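Local coordinates for protein time interval measuring enzyme TIME (Bombyx mori, PDB 2E47) that probably destroys superoxide radicals, converting them to hydrogen peroxide and oxygen at a site that holds one copper and one zinc ion, at residues 71-76 with 80-85; 37-42 with 91-96; 23-28 with 151-156; 127-132 with 136-141. All blocks are in the same frame, centred on the assembly; numbering follows the deposited sequence.

Interaction 1 of 4, residues 71-76 with 80-85; sequences EHKDHG and DVNRHV. With ZN (zinc ion), chain F.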
# COMPACT_ATOMS: atom_id res chain seq x y z
N GLU A 71 0.33 -2.41 -21.06
CA GLU A 71 0.14 -2.65 -22.48
C GLU A 71 1.02 -1.78 -23.38
O GLU A 71 0.94 -1.89 -24.61
CB GLU A 71 -1.33 -2.55 -22.89
CG GLU A 71 -2.37 -3.30 -22.00
CD GLU A 71 -2.37 -4.82 -22.14
OE1 GLU A 71 -2.98 -5.48 -21.26
OE2 GLU A 71 -1.74 -5.37 -23.09
N HIS A 72 1.85 -0.92 -22.78
CA HIS A 72 2.74 -0.01 -23.54
C HIS A 72 2.01 0.87 -24.51
O HIS A 72 2.43 0.96 -25.66
CB HIS A 72 3.85 -0.77 -24.32
CG HIS A 72 4.47 -1.86 -23.51
ND1 HIS A 72 5.58 -1.65 -22.72
CD2 HIS A 72 4.10 -3.14 -23.30
CE1 HIS A 72 5.88 -2.76 -22.08
NE2 HIS A 72 4.99 -3.68 -22.41
N LYS A 73 0.94 1.53 -24.06
CA LYS A 73 0.26 2.46 -24.90
C LYS A 73 0.76 3.87 -24.58
O LYS A 73 1.75 4.04 -23.82
CB LYS A 73 -1.25 2.35 -24.75
CG LYS A 73 -1.83 0.90 -25.03
CD LYS A 73 -3.35 0.95 -25.34
CE LYS A 73 -3.95 -0.44 -25.62
NZ LYS A 73 -2.88 -1.32 -26.22
N ASP A 74 0.13 4.86 -25.21
CA ASP A 74 0.41 6.24 -24.94
C ASP A 74 -0.60 6.72 -23.88
O ASP A 74 -1.62 6.04 -23.59
CB ASP A 74 0.24 7.08 -26.20
CG ASP A 74 1.23 6.67 -27.35
OD1 ASP A 74 2.45 6.63 -27.15
OD2 ASP A 74 0.77 6.48 -28.46
N HIS A 75 -0.32 7.90 -23.35
CA HIS A 75 -1.21 8.51 -22.39
C HIS A 75 -2.45 8.91 -23.10
O HIS A 75 -2.37 9.49 -24.15
CB HIS A 75 -0.55 9.76 -21.73
CG HIS A 75 -1.41 10.39 -20.70
ND1 HIS A 75 -1.60 9.83 -19.45
CD2 HIS A 75 -2.16 11.52 -20.74
CE1 HIS A 75 -2.46 10.58 -18.77
NE2 HIS A 75 -2.81 11.61 -19.52
N GLY A 76 -3.61 8.68 -22.50
CA GLY A 76 -4.82 9.14 -23.15
C GLY A 76 -5.91 9.54 -22.17
O GLY A 76 -5.69 9.62 -20.97
N ASP A 80 -10.57 6.64 -24.08
CA ASP A 80 -9.77 6.10 -25.20
C ASP A 80 -9.28 4.65 -25.04
O ASP A 80 -8.90 4.22 -23.95
CB ASP A 80 -8.50 6.92 -25.40
CG ASP A 80 -8.77 8.37 -25.67
OD1 ASP A 80 -7.79 9.15 -25.60
OD2 ASP A 80 -9.96 8.73 -25.96
N VAL A 81 -9.12 3.95 -26.16
CA VAL A 81 -8.38 2.69 -26.20
C VAL A 81 -6.89 2.91 -26.05
O VAL A 81 -6.25 2.11 -25.36
CB VAL A 81 -8.61 1.95 -27.57
CG1 VAL A 81 -7.56 0.83 -27.76
CG2 VAL A 81 -10.08 1.45 -27.64
N ASN A 82 -6.34 3.95 -26.68
CA ASN A 82 -4.91 4.23 -26.56
C ASN A 82 -4.74 5.11 -25.31
O ASN A 82 -4.72 6.34 -25.40
CB ASN A 82 -4.33 4.91 -27.83
CG ASN A 82 -2.76 5.15 -27.77
OD1 ASN A 82 -2.15 5.96 -28.56
ND2 ASN A 82 -2.12 4.45 -26.87
N ARG A 83 -4.57 4.47 -24.17
CA ARG A 83 -4.44 5.13 -22.86
C ARG A 83 -3.60 4.15 -22.09
O ARG A 83 -3.51 2.93 -22.43
CB ARG A 83 -5.83 5.28 -22.14
CG ARG A 83 -6.68 3.97 -22.00
CD ARG A 83 -7.90 4.04 -21.00
NE ARG A 83 -7.46 3.92 -19.61
CZ ARG A 83 -8.30 3.83 -18.54
NH1 ARG A 83 -7.82 3.63 -17.32
NH2 ARG A 83 -9.60 3.90 -18.70
N HIS A 84 -2.98 4.63 -21.04
CA HIS A 84 -2.37 3.75 -20.01
C HIS A 84 -3.48 3.11 -19.18
O HIS A 84 -4.50 3.70 -19.05
CB HIS A 84 -1.46 4.57 -19.11
CG HIS A 84 -0.37 5.29 -19.85
ND1 HIS A 84 0.03 6.58 -19.53
CD2 HIS A 84 0.43 4.89 -20.88
CE1 HIS A 84 1.04 6.93 -20.31
NE2 HIS A 84 1.29 5.93 -21.15
N VAL A 85 -3.27 1.94 -18.57
CA VAL A 85 -4.26 1.35 -17.68
C VAL A 85 -4.51 2.32 -16.49
O VAL A 85 -5.64 2.45 -16.01
CB VAL A 85 -3.81 -0.07 -17.22
CG1 VAL A 85 -4.64 -0.62 -15.98
CG2 VAL A 85 -3.97 -1.03 -18.40
ZN ZN F . -0.85 8.16 -18.49
O HOH W 1 -1.34 0.14 -20.44
O HOH W 2 3.56 6.51 -22.41
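In His-75, CG stands anti to the backbone N (chi1 -179°). In His-84 it stands anti to the carbonyl carbon instead (chi1 -58°), and these two torsions bring both rings to one zinc ion. This is the zinc-binding loop of a Cu,Zn superoxide dismutase, an irregular chain between strands 45-52 and 87-93. His-75 ND1 and His-84 ND1 each bind the zinc at 2.1 Å. His-67 and Asp-87 complete the site. The rings meet obliquely, with their planes 57° apart. His-84 ND1 lies at the edge of the His-75 ring, in its plane. Backbone covers one face of the His-84 ring: His-75 N lies 3.2 Å above the ring plane, toward the rim. His-75 is gripped at both nitrogens, because its NE2 is hydrogen-bonded to Asp-128.

Lys-73 runs alongside the backbone of 80-85. Its CB is 3.3 Å from Arg-83 O, and its CD is 3.1 Å from Val-81 O. The chain then bends at its last torsion and leads the amino end away. Gly-76 CA makes a CA-H...O contact of 3.6 Å with Asn-82 O, where a beta carbon would clash. Arg-83 NE donates 3.0 Å to His-84 O, which lies in the guanidinium plane. At the edge of the His-84 ring, in its plane, a water accepts from NE2 at 2.7 Å.

Interaction 2 of 4, residues 37-42 with 91-96; sequences GGITGL and VVFDEN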
# COMPACT_ATOMS: atom_id res chain seq x y z
N GLY A 37 -14.94 8.00 -3.67
CA GLY A 37 -14.42 8.52 -2.43
C GLY A 37 -14.47 10.01 -2.50
O GLY A 37 -15.23 10.58 -3.32
N GLY A 38 -13.65 10.65 -1.68
CA GLY A 38 -13.76 12.08 -1.46
C GLY A 38 -12.38 12.50 -1.13
O GLY A 38 -11.68 11.75 -0.48
N ILE A 39 -11.98 13.69 -1.57
CA ILE A 39 -10.66 14.26 -1.23
C ILE A 39 -10.98 15.69 -0.88
O ILE A 39 -11.85 16.26 -1.50
CB ILE A 39 -9.69 14.20 -2.41
CG1 ILE A 39 -9.51 12.75 -2.90
CG2 ILE A 39 -8.31 14.79 -2.07
CD1 ILE A 39 -8.76 12.79 -4.25
N THR A 40 -10.35 16.24 0.14
CA THR A 40 -10.41 17.67 0.38
C THR A 40 -9.01 18.29 0.37
O THR A 40 -8.00 17.64 0.66
CB THR A 40 -11.07 17.97 1.76
OG1 THR A 40 -10.28 17.34 2.77
CG2 THR A 40 -12.42 17.34 1.78
N GLY A 41 -8.95 19.56 0.01
CA GLY A 41 -7.70 20.29 0.13
C GLY A 41 -7.23 21.03 -1.10
O GLY A 41 -6.19 21.65 -1.05
N LEU A 42 -7.94 20.96 -2.23
CA LEU A 42 -7.53 21.79 -3.36
C LEU A 42 -8.63 22.71 -3.80
O LEU A 42 -9.80 22.39 -3.66
CB LEU A 42 -7.10 20.97 -4.55
CG LEU A 42 -5.86 20.12 -4.37
CD1 LEU A 42 -5.90 19.05 -5.48
CD2 LEU A 42 -4.64 20.95 -4.33
N VAL A 91 -9.81 14.58 -11.41
CA VAL A 91 -10.87 14.68 -10.40
C VAL A 91 -11.23 16.15 -10.23
O VAL A 91 -10.37 17.00 -10.34
CB VAL A 91 -10.49 14.06 -9.00
CG1 VAL A 91 -10.23 12.60 -9.16
CG2 VAL A 91 -9.27 14.66 -8.42
N VAL A 92 -12.50 16.43 -9.95
CA VAL A 92 -12.96 17.80 -9.85
C VAL A 92 -13.22 18.24 -8.43
O VAL A 92 -13.91 17.52 -7.70
CB VAL A 92 -14.26 17.93 -10.62
CG1 VAL A 92 -14.81 19.36 -10.43
CG2 VAL A 92 -14.03 17.51 -12.16
N PHE A 93 -12.67 19.38 -8.03
CA PHE A 93 -12.91 19.98 -6.71
C PHE A 93 -13.98 21.06 -6.80
O PHE A 93 -14.06 21.77 -7.80
CB PHE A 93 -11.62 20.55 -6.12
CG PHE A 93 -10.72 19.50 -5.60
CD1 PHE A 93 -10.65 19.24 -4.25
CD2 PHE A 93 -9.98 18.69 -6.50
CE1 PHE A 93 -9.87 18.23 -3.77
CE2 PHE A 93 -9.14 17.70 -6.03
CZ PHE A 93 -9.08 17.47 -4.65
N ASP A 94 -14.82 21.17 -5.74
CA ASP A 94 -15.86 22.18 -5.73
C ASP A 94 -15.36 23.40 -5.03
O ASP A 94 -14.22 23.43 -4.55
CB ASP A 94 -17.20 21.68 -5.12
CG ASP A 94 -17.08 21.33 -3.65
OD1 ASP A 94 -17.86 20.50 -3.18
OD2 ASP A 94 -16.16 21.82 -2.97
N GLU A 95 -16.22 24.42 -4.94
CA GLU A 95 -15.90 25.70 -4.30
C GLU A 95 -15.50 25.52 -2.85
O GLU A 95 -14.76 26.33 -2.30
CB GLU A 95 -17.11 26.63 -4.42
CG GLU A 95 -17.36 27.07 -5.85
CD GLU A 95 -17.07 28.55 -6.07
OE1 GLU A 95 -15.87 28.96 -6.06
OE2 GLU A 95 -18.06 29.31 -6.26
N ASN A 96 -15.98 24.43 -2.24
CA ASN A 96 -15.61 24.05 -0.87
C ASN A 96 -14.32 23.24 -0.77
O ASN A 96 -14.09 22.63 0.28
CB ASN A 96 -16.74 23.22 -0.22
CG ASN A 96 -18.10 23.95 -0.22
OD1 ASN A 96 -18.80 24.01 -1.25
ND2 ASN A 96 -18.48 24.46 0.94
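Leu-42 and Phe-93 have the nearest alpha carbons of the two segments, 6.6 Å apart, and no hydrogen bond joins the backbones here. Strand 33-40 ends at Thr-40, and strand 87-93 ends at Phe-93. Gly-41 turns the first chain at a phi of 129°, an angle at which a beta carbon would be jammed against the carbonyl O of Thr-40. The turn carries Leu-42 across to the ring of Phe-93.

The ring takes the larger share of the contact. Leu-42 CB sits over the centre of one face, 3.8 Å from the ring centroid and 4° off the normal, a CH-pi contact. Leu-42 CG is anti to the carbonyl carbon (chi1 -65°), and from there CD1 reaches the far end of the ring, 3.6 Å from Phe-93 CE2. Leu-42 O comes to the near end, 3.3 Å from Phe-93 CD1. Ile-39 meets the tip of the ring with its branch methyl: CG2 is 3.8 Å from Phe-93 CZ. With the ring of Phe-93 cut back to an alanine, a gap is likely to open beside Leu-42 CB, and Ile-39 CG2 to lose its aromatic neighbour.

Tyr-47 also meets the Phe-93 ring, with the planes at about a right angle. Ile-39 and Leu-42 both touch Ile-19, and Leu-42 also reaches Leu-123 of strand 120-124. Apolar packing between the ends of two strands that are not neighbours in the sheet belongs here to one end of the Greek key beta-barrel of the Cu,Zn superoxide dismutase family.

Interaction 3 of 4, residues 23-28 with 151-156; sequences ITFTQV and GVIGIL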
# COMPACT_ATOMS: atom_id res chain seq x y z
N ILE A 23 -9.87 6.69 -1.20
CA ILE A 23 -10.33 6.18 -2.51
C ILE A 23 -10.44 4.69 -2.45
O ILE A 23 -9.45 4.03 -2.14
CB ILE A 23 -9.41 6.65 -3.67
CG1 ILE A 23 -9.34 8.19 -3.66
CG2 ILE A 23 -9.94 6.16 -5.10
CD1 ILE A 23 -8.17 8.63 -2.91
N THR A 24 -11.63 4.17 -2.77
CA THR A 24 -12.01 2.81 -2.63
C THR A 24 -12.20 2.20 -4.06
O THR A 24 -12.69 2.89 -4.93
CB THR A 24 -13.34 2.84 -1.80
OG1 THR A 24 -13.07 2.64 -0.38
CG2 THR A 24 -14.35 2.00 -2.30
N PHE A 25 -11.87 0.93 -4.27
CA PHE A 25 -11.99 0.31 -5.60
C PHE A 25 -12.79 -0.95 -5.41
O PHE A 25 -12.38 -1.77 -4.63
CB PHE A 25 -10.61 -0.10 -6.09
CG PHE A 25 -9.64 1.06 -6.23
CD1 PHE A 25 -9.43 1.64 -7.49
CD2 PHE A 25 -8.98 1.58 -5.13
CE1 PHE A 25 -8.57 2.71 -7.63
CE2 PHE A 25 -8.10 2.66 -5.23
CZ PHE A 25 -7.87 3.22 -6.49
N THR A 26 -13.87 -1.15 -6.14
CA THR A 26 -14.71 -2.31 -5.92
C THR A 26 -15.07 -2.86 -7.27
O THR A 26 -15.41 -2.10 -8.19
CB THR A 26 -15.99 -1.91 -5.11
OG1 THR A 26 -16.73 -0.98 -5.88
CG2 THR A 26 -15.61 -1.07 -3.95
N GLN A 27 -14.92 -4.16 -7.42
CA GLN A 27 -15.11 -4.80 -8.68
C GLN A 27 -16.63 -4.86 -8.88
O GLN A 27 -17.35 -5.08 -7.92
CB GLN A 27 -14.47 -6.20 -8.68
CG GLN A 27 -14.44 -6.86 -10.09
CD GLN A 27 -13.14 -7.63 -10.41
OE1 GLN A 27 -12.05 -7.33 -9.89
NE2 GLN A 27 -13.26 -8.59 -11.33
N VAL A 28 -17.09 -4.58 -10.08
CA VAL A 28 -18.51 -4.61 -10.38
C VAL A 28 -18.73 -5.52 -11.61
O VAL A 28 -17.79 -6.16 -12.09
CB VAL A 28 -19.16 -3.15 -10.53
CG1 VAL A 28 -19.15 -2.38 -9.24
CG2 VAL A 28 -18.50 -2.32 -11.58
N GLY A 151 -0.89 7.58 -2.47
CA GLY A 151 -1.10 6.54 -1.48
C GLY A 151 -0.94 5.20 -2.14
O GLY A 151 -1.32 5.03 -3.28
N VAL A 152 -0.39 4.24 -1.42
CA VAL A 152 -0.39 2.86 -1.89
C VAL A 152 -1.80 2.25 -1.87
O VAL A 152 -2.59 2.44 -0.93
CB VAL A 152 0.56 1.94 -1.06
CG1 VAL A 152 0.65 0.60 -1.73
CG2 VAL A 152 1.94 2.54 -0.95
N ILE A 153 -2.15 1.53 -2.92
CA ILE A 153 -3.46 0.84 -2.95
C ILE A 153 -3.40 -0.47 -2.17
O ILE A 153 -2.71 -1.40 -2.62
CB ILE A 153 -3.85 0.56 -4.38
CG1 ILE A 153 -3.87 1.87 -5.17
CG2 ILE A 153 -5.21 -0.16 -4.46
CD1 ILE A 153 -3.98 1.74 -6.75
N GLY A 154 -4.09 -0.53 -1.01
CA GLY A 154 -4.01 -1.67 -0.12
C GLY A 154 -5.28 -2.51 -0.19
O GLY A 154 -6.29 -2.04 -0.66
N ILE A 155 -5.19 -3.74 0.29
CA ILE A 155 -6.30 -4.66 0.36
C ILE A 155 -7.20 -4.13 1.47
O ILE A 155 -6.80 -3.88 2.60
CB ILE A 155 -5.85 -6.16 0.64
CG1 ILE A 155 -5.15 -6.70 -0.60
CG2 ILE A 155 -7.08 -7.05 0.90
CD1 ILE A 155 -4.31 -8.00 -0.42
N LEU A 156 -8.43 -3.87 1.09
CA LEU A 156 -9.47 -3.52 2.00
C LEU A 156 -10.19 -4.85 2.16
O LEU A 156 -11.06 -4.97 3.03
CB LEU A 156 -10.39 -2.46 1.34
CG LEU A 156 -11.60 -1.85 2.05
CD1 LEU A 156 -11.15 -0.93 3.12
CD2 LEU A 156 -12.39 -1.09 1.04
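Ile-153 meets the ring of Phe-25 inside the Greek key beta-barrel of the Cu,Zn superoxide dismutase fold. Strand 9-15 lies between the two strands in the sheet, and they touch here through side chains alone. The CB of Ile-153 points toward strand 20-27 and splits into two arms. The short arm, CG2, is anti to the backbone N and ends 4.1 Å from Phe-25 CE2. The long arm leaves through CG1, which is anti to the carbonyl carbon (chi1 -57°). It stays extended at chi2, 168°, and its tip CD1 comes 4.2 Å from Phe-25 CZ. Both arms therefore meet neighbouring atoms at the outer end of one ring. The two side chains cross at about a right angle, and CG2 approaches the ring obliquely. Val-121 of strand 120-124 touches both residues, and Ala-10 touches Ile-153.

Segment 151-156 also faces the dimer partner. Val-152 packs on Val-152 of the second subunit, and Leu-156 packs on Asp-56 of that subunit. Leu-156 also turns toward strand 20-27, near the surface, where its CD2 methyl lies 4.0 Å from Thr-24 OG1.

Interaction 4 of 4, residues 127-132 with 136-141; sequences ADDYGK and PDSRKT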
# COMPACT_ATOMS: atom_id res chain seq x y z
N ALA A 127 -4.36 19.84 -14.18
CA ALA A 127 -5.24 19.01 -14.99
C ALA A 127 -4.47 18.10 -15.95
O ALA A 127 -3.42 18.46 -16.46
CB ALA A 127 -6.23 19.88 -15.77
N ASP A 128 -4.99 16.92 -16.17
CA ASP A 128 -4.49 16.02 -17.21
C ASP A 128 -5.06 16.52 -18.55
O ASP A 128 -6.27 16.68 -18.66
CB ASP A 128 -5.09 14.65 -16.89
CG ASP A 128 -4.55 13.51 -17.76
OD1 ASP A 128 -4.60 12.36 -17.25
OD2 ASP A 128 -4.10 13.73 -18.93
N ASP A 129 -4.21 16.72 -19.58
CA ASP A 129 -4.69 17.24 -20.89
C ASP A 129 -4.98 16.08 -21.89
O ASP A 129 -5.25 16.29 -23.09
CB ASP A 129 -3.64 18.22 -21.44
CG ASP A 129 -2.35 17.52 -21.92
OD1 ASP A 129 -1.34 18.24 -22.14
OD2 ASP A 129 -2.31 16.25 -22.07
N TYR A 130 -4.92 14.87 -21.35
CA TYR A 130 -5.37 13.63 -21.98
C TYR A 130 -4.53 13.26 -23.19
O TYR A 130 -4.99 12.48 -24.04
CB TYR A 130 -6.84 13.63 -22.32
CG TYR A 130 -7.80 14.03 -21.24
CD1 TYR A 130 -7.87 13.31 -20.02
CD2 TYR A 130 -8.68 15.12 -21.44
CE1 TYR A 130 -8.81 13.68 -19.02
CE2 TYR A 130 -9.55 15.51 -20.45
CZ TYR A 130 -9.63 14.78 -19.25
OH TYR A 130 -10.56 15.17 -18.29
N GLY A 131 -3.31 13.79 -23.26
CA GLY A 131 -2.39 13.51 -24.38
C GLY A 131 -2.77 14.25 -25.68
O GLY A 131 -2.30 13.91 -26.73
N LYS A 132 -3.60 15.28 -25.59
CA LYS A 132 -4.20 15.92 -26.76
C LYS A 132 -3.56 17.28 -27.08
O LYS A 132 -3.88 17.92 -28.12
CB LYS A 132 -5.69 16.11 -26.55
CG LYS A 132 -6.40 14.83 -26.32
CD LYS A 132 -7.85 15.07 -25.96
CE LYS A 132 -8.59 13.70 -25.90
NZ LYS A 132 -9.53 13.73 -24.77
N PRO A 136 5.51 19.03 -24.58
CA PRO A 136 6.33 17.80 -24.77
C PRO A 136 5.98 16.53 -23.93
O PRO A 136 6.22 15.40 -24.40
CB PRO A 136 7.76 18.25 -24.43
CG PRO A 136 7.73 19.73 -24.51
CD PRO A 136 6.34 20.20 -24.25
N ASP A 137 5.44 16.73 -22.72
CA ASP A 137 5.03 15.61 -21.82
C ASP A 137 3.61 15.02 -22.15
O ASP A 137 3.19 14.05 -21.52
CB ASP A 137 5.01 16.07 -20.33
CG ASP A 137 6.38 16.65 -19.84
OD1 ASP A 137 6.39 17.78 -19.29
OD2 ASP A 137 7.43 15.98 -19.97
N SER A 138 2.88 15.60 -23.09
CA SER A 138 1.45 15.29 -23.20
C SER A 138 1.13 13.79 -23.38
O SER A 138 0.28 13.25 -22.65
CB SER A 138 0.74 16.20 -24.21
OG SER A 138 -0.70 16.02 -24.16
N ARG A 139 1.82 13.12 -24.31
CA ARG A 139 1.52 11.74 -24.64
C ARG A 139 2.13 10.75 -23.67
O ARG A 139 1.93 9.55 -23.85
CB ARG A 139 1.99 11.36 -26.06
CG ARG A 139 1.14 11.99 -27.20
CD ARG A 139 -0.22 11.23 -27.44
NE ARG A 139 -0.30 10.29 -28.59
CZ ARG A 139 0.71 9.84 -29.37
NH1 ARG A 139 0.42 8.99 -30.35
NH2 ARG A 139 1.98 10.22 -29.20
N LYS A 140 2.85 11.26 -22.66
CA LYS A 140 3.38 10.46 -21.57
C LYS A 140 2.67 10.67 -20.21
O LYS A 140 2.45 9.71 -19.46
CB LYS A 140 4.86 10.76 -21.36
CG LYS A 140 5.70 10.85 -22.61
CD LYS A 140 7.13 10.36 -22.31
CE LYS A 140 7.25 8.81 -22.25
NZ LYS A 140 7.39 8.18 -23.62
N THR A 141 2.44 11.93 -19.85
CA THR A 141 1.97 12.24 -18.54
C THR A 141 0.70 13.06 -18.58
O THR A 141 0.13 13.36 -17.56
CB THR A 141 3.02 13.06 -17.73
OG1 THR A 141 3.23 14.31 -18.39
CG2 THR A 141 4.38 12.31 -17.60
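Gly-131 and Arg-139 bring the two segments closest, 4.3 Å between their alpha carbons, where a type I' beta turn from Asp-129 to Lys-132, closed by Lys-132 N on Asp-129 O at 3.2 Å, backs onto the short helix 138-141.

The carboxylate of Asp-129 ties the turn to the helix. Its CG takes the crowded position between the backbone N and the carbonyl carbon (chi1 71°), which turns OD2 toward Gly-131 N and Ser-138 OG. OD2 then accepts two bonds. Ser-138 OG donates to Asp-129 OD2 over 2.6 Å, on the syn side and 35° out of the carboxylate plane. Gly-131 N donates to the same OD2 over 2.9 Å from the same face, nearly in line with the C-O bond, and makes an Asx turn. OD1 has its own partner in Ser-133. Were the carboxylate of Asp-129 lost to an alanine, Ser-138 OG and Gly-131 N would probably be left without their shared acceptor, and the link from turn to helix weakened.

Gly-131 lies close against the helix: its CA makes a CA-H...O contact of 3.2 Å with Ser-138 O. Arg-139 CD passes 3.5 Å from Gly-131 O, while its guanidinium forms a salt bridge with Asp-74.

Asp-128 forms a second Asx turn, with Tyr-130 N 2.8 Å from OD2. It also links the zinc ligand His-75 to the copper ligand His-50, from which its OD1 accepts. A turn, a short helix and an aspartate bridging ligands of both metals are features of the electrostatic loop of Cu,Zn superoxide dismutases.

Interactions 1 and 4 form one polar region on the same side of the chain's centre. They touch: His-75 N lies 2.8 Å from Arg-139 O, a probable hydrogen bond. Interaction 1 is all loop and is held by the shared zinc ion. Interaction 4 sets a turn against a short helix and is held by a carboxylate that accepts from a serine hydroxyl. Interactions 2 and 3 are apolar contacts of the barrel. They share the sheet, since strands 20-27 and 33-40 are neighbours, but they do not touch. Interaction 2 lies about 26 Å from interaction 1, centre to centre. Interaction 3 alone reaches the second subunit. All four mix buried and more exposed residues.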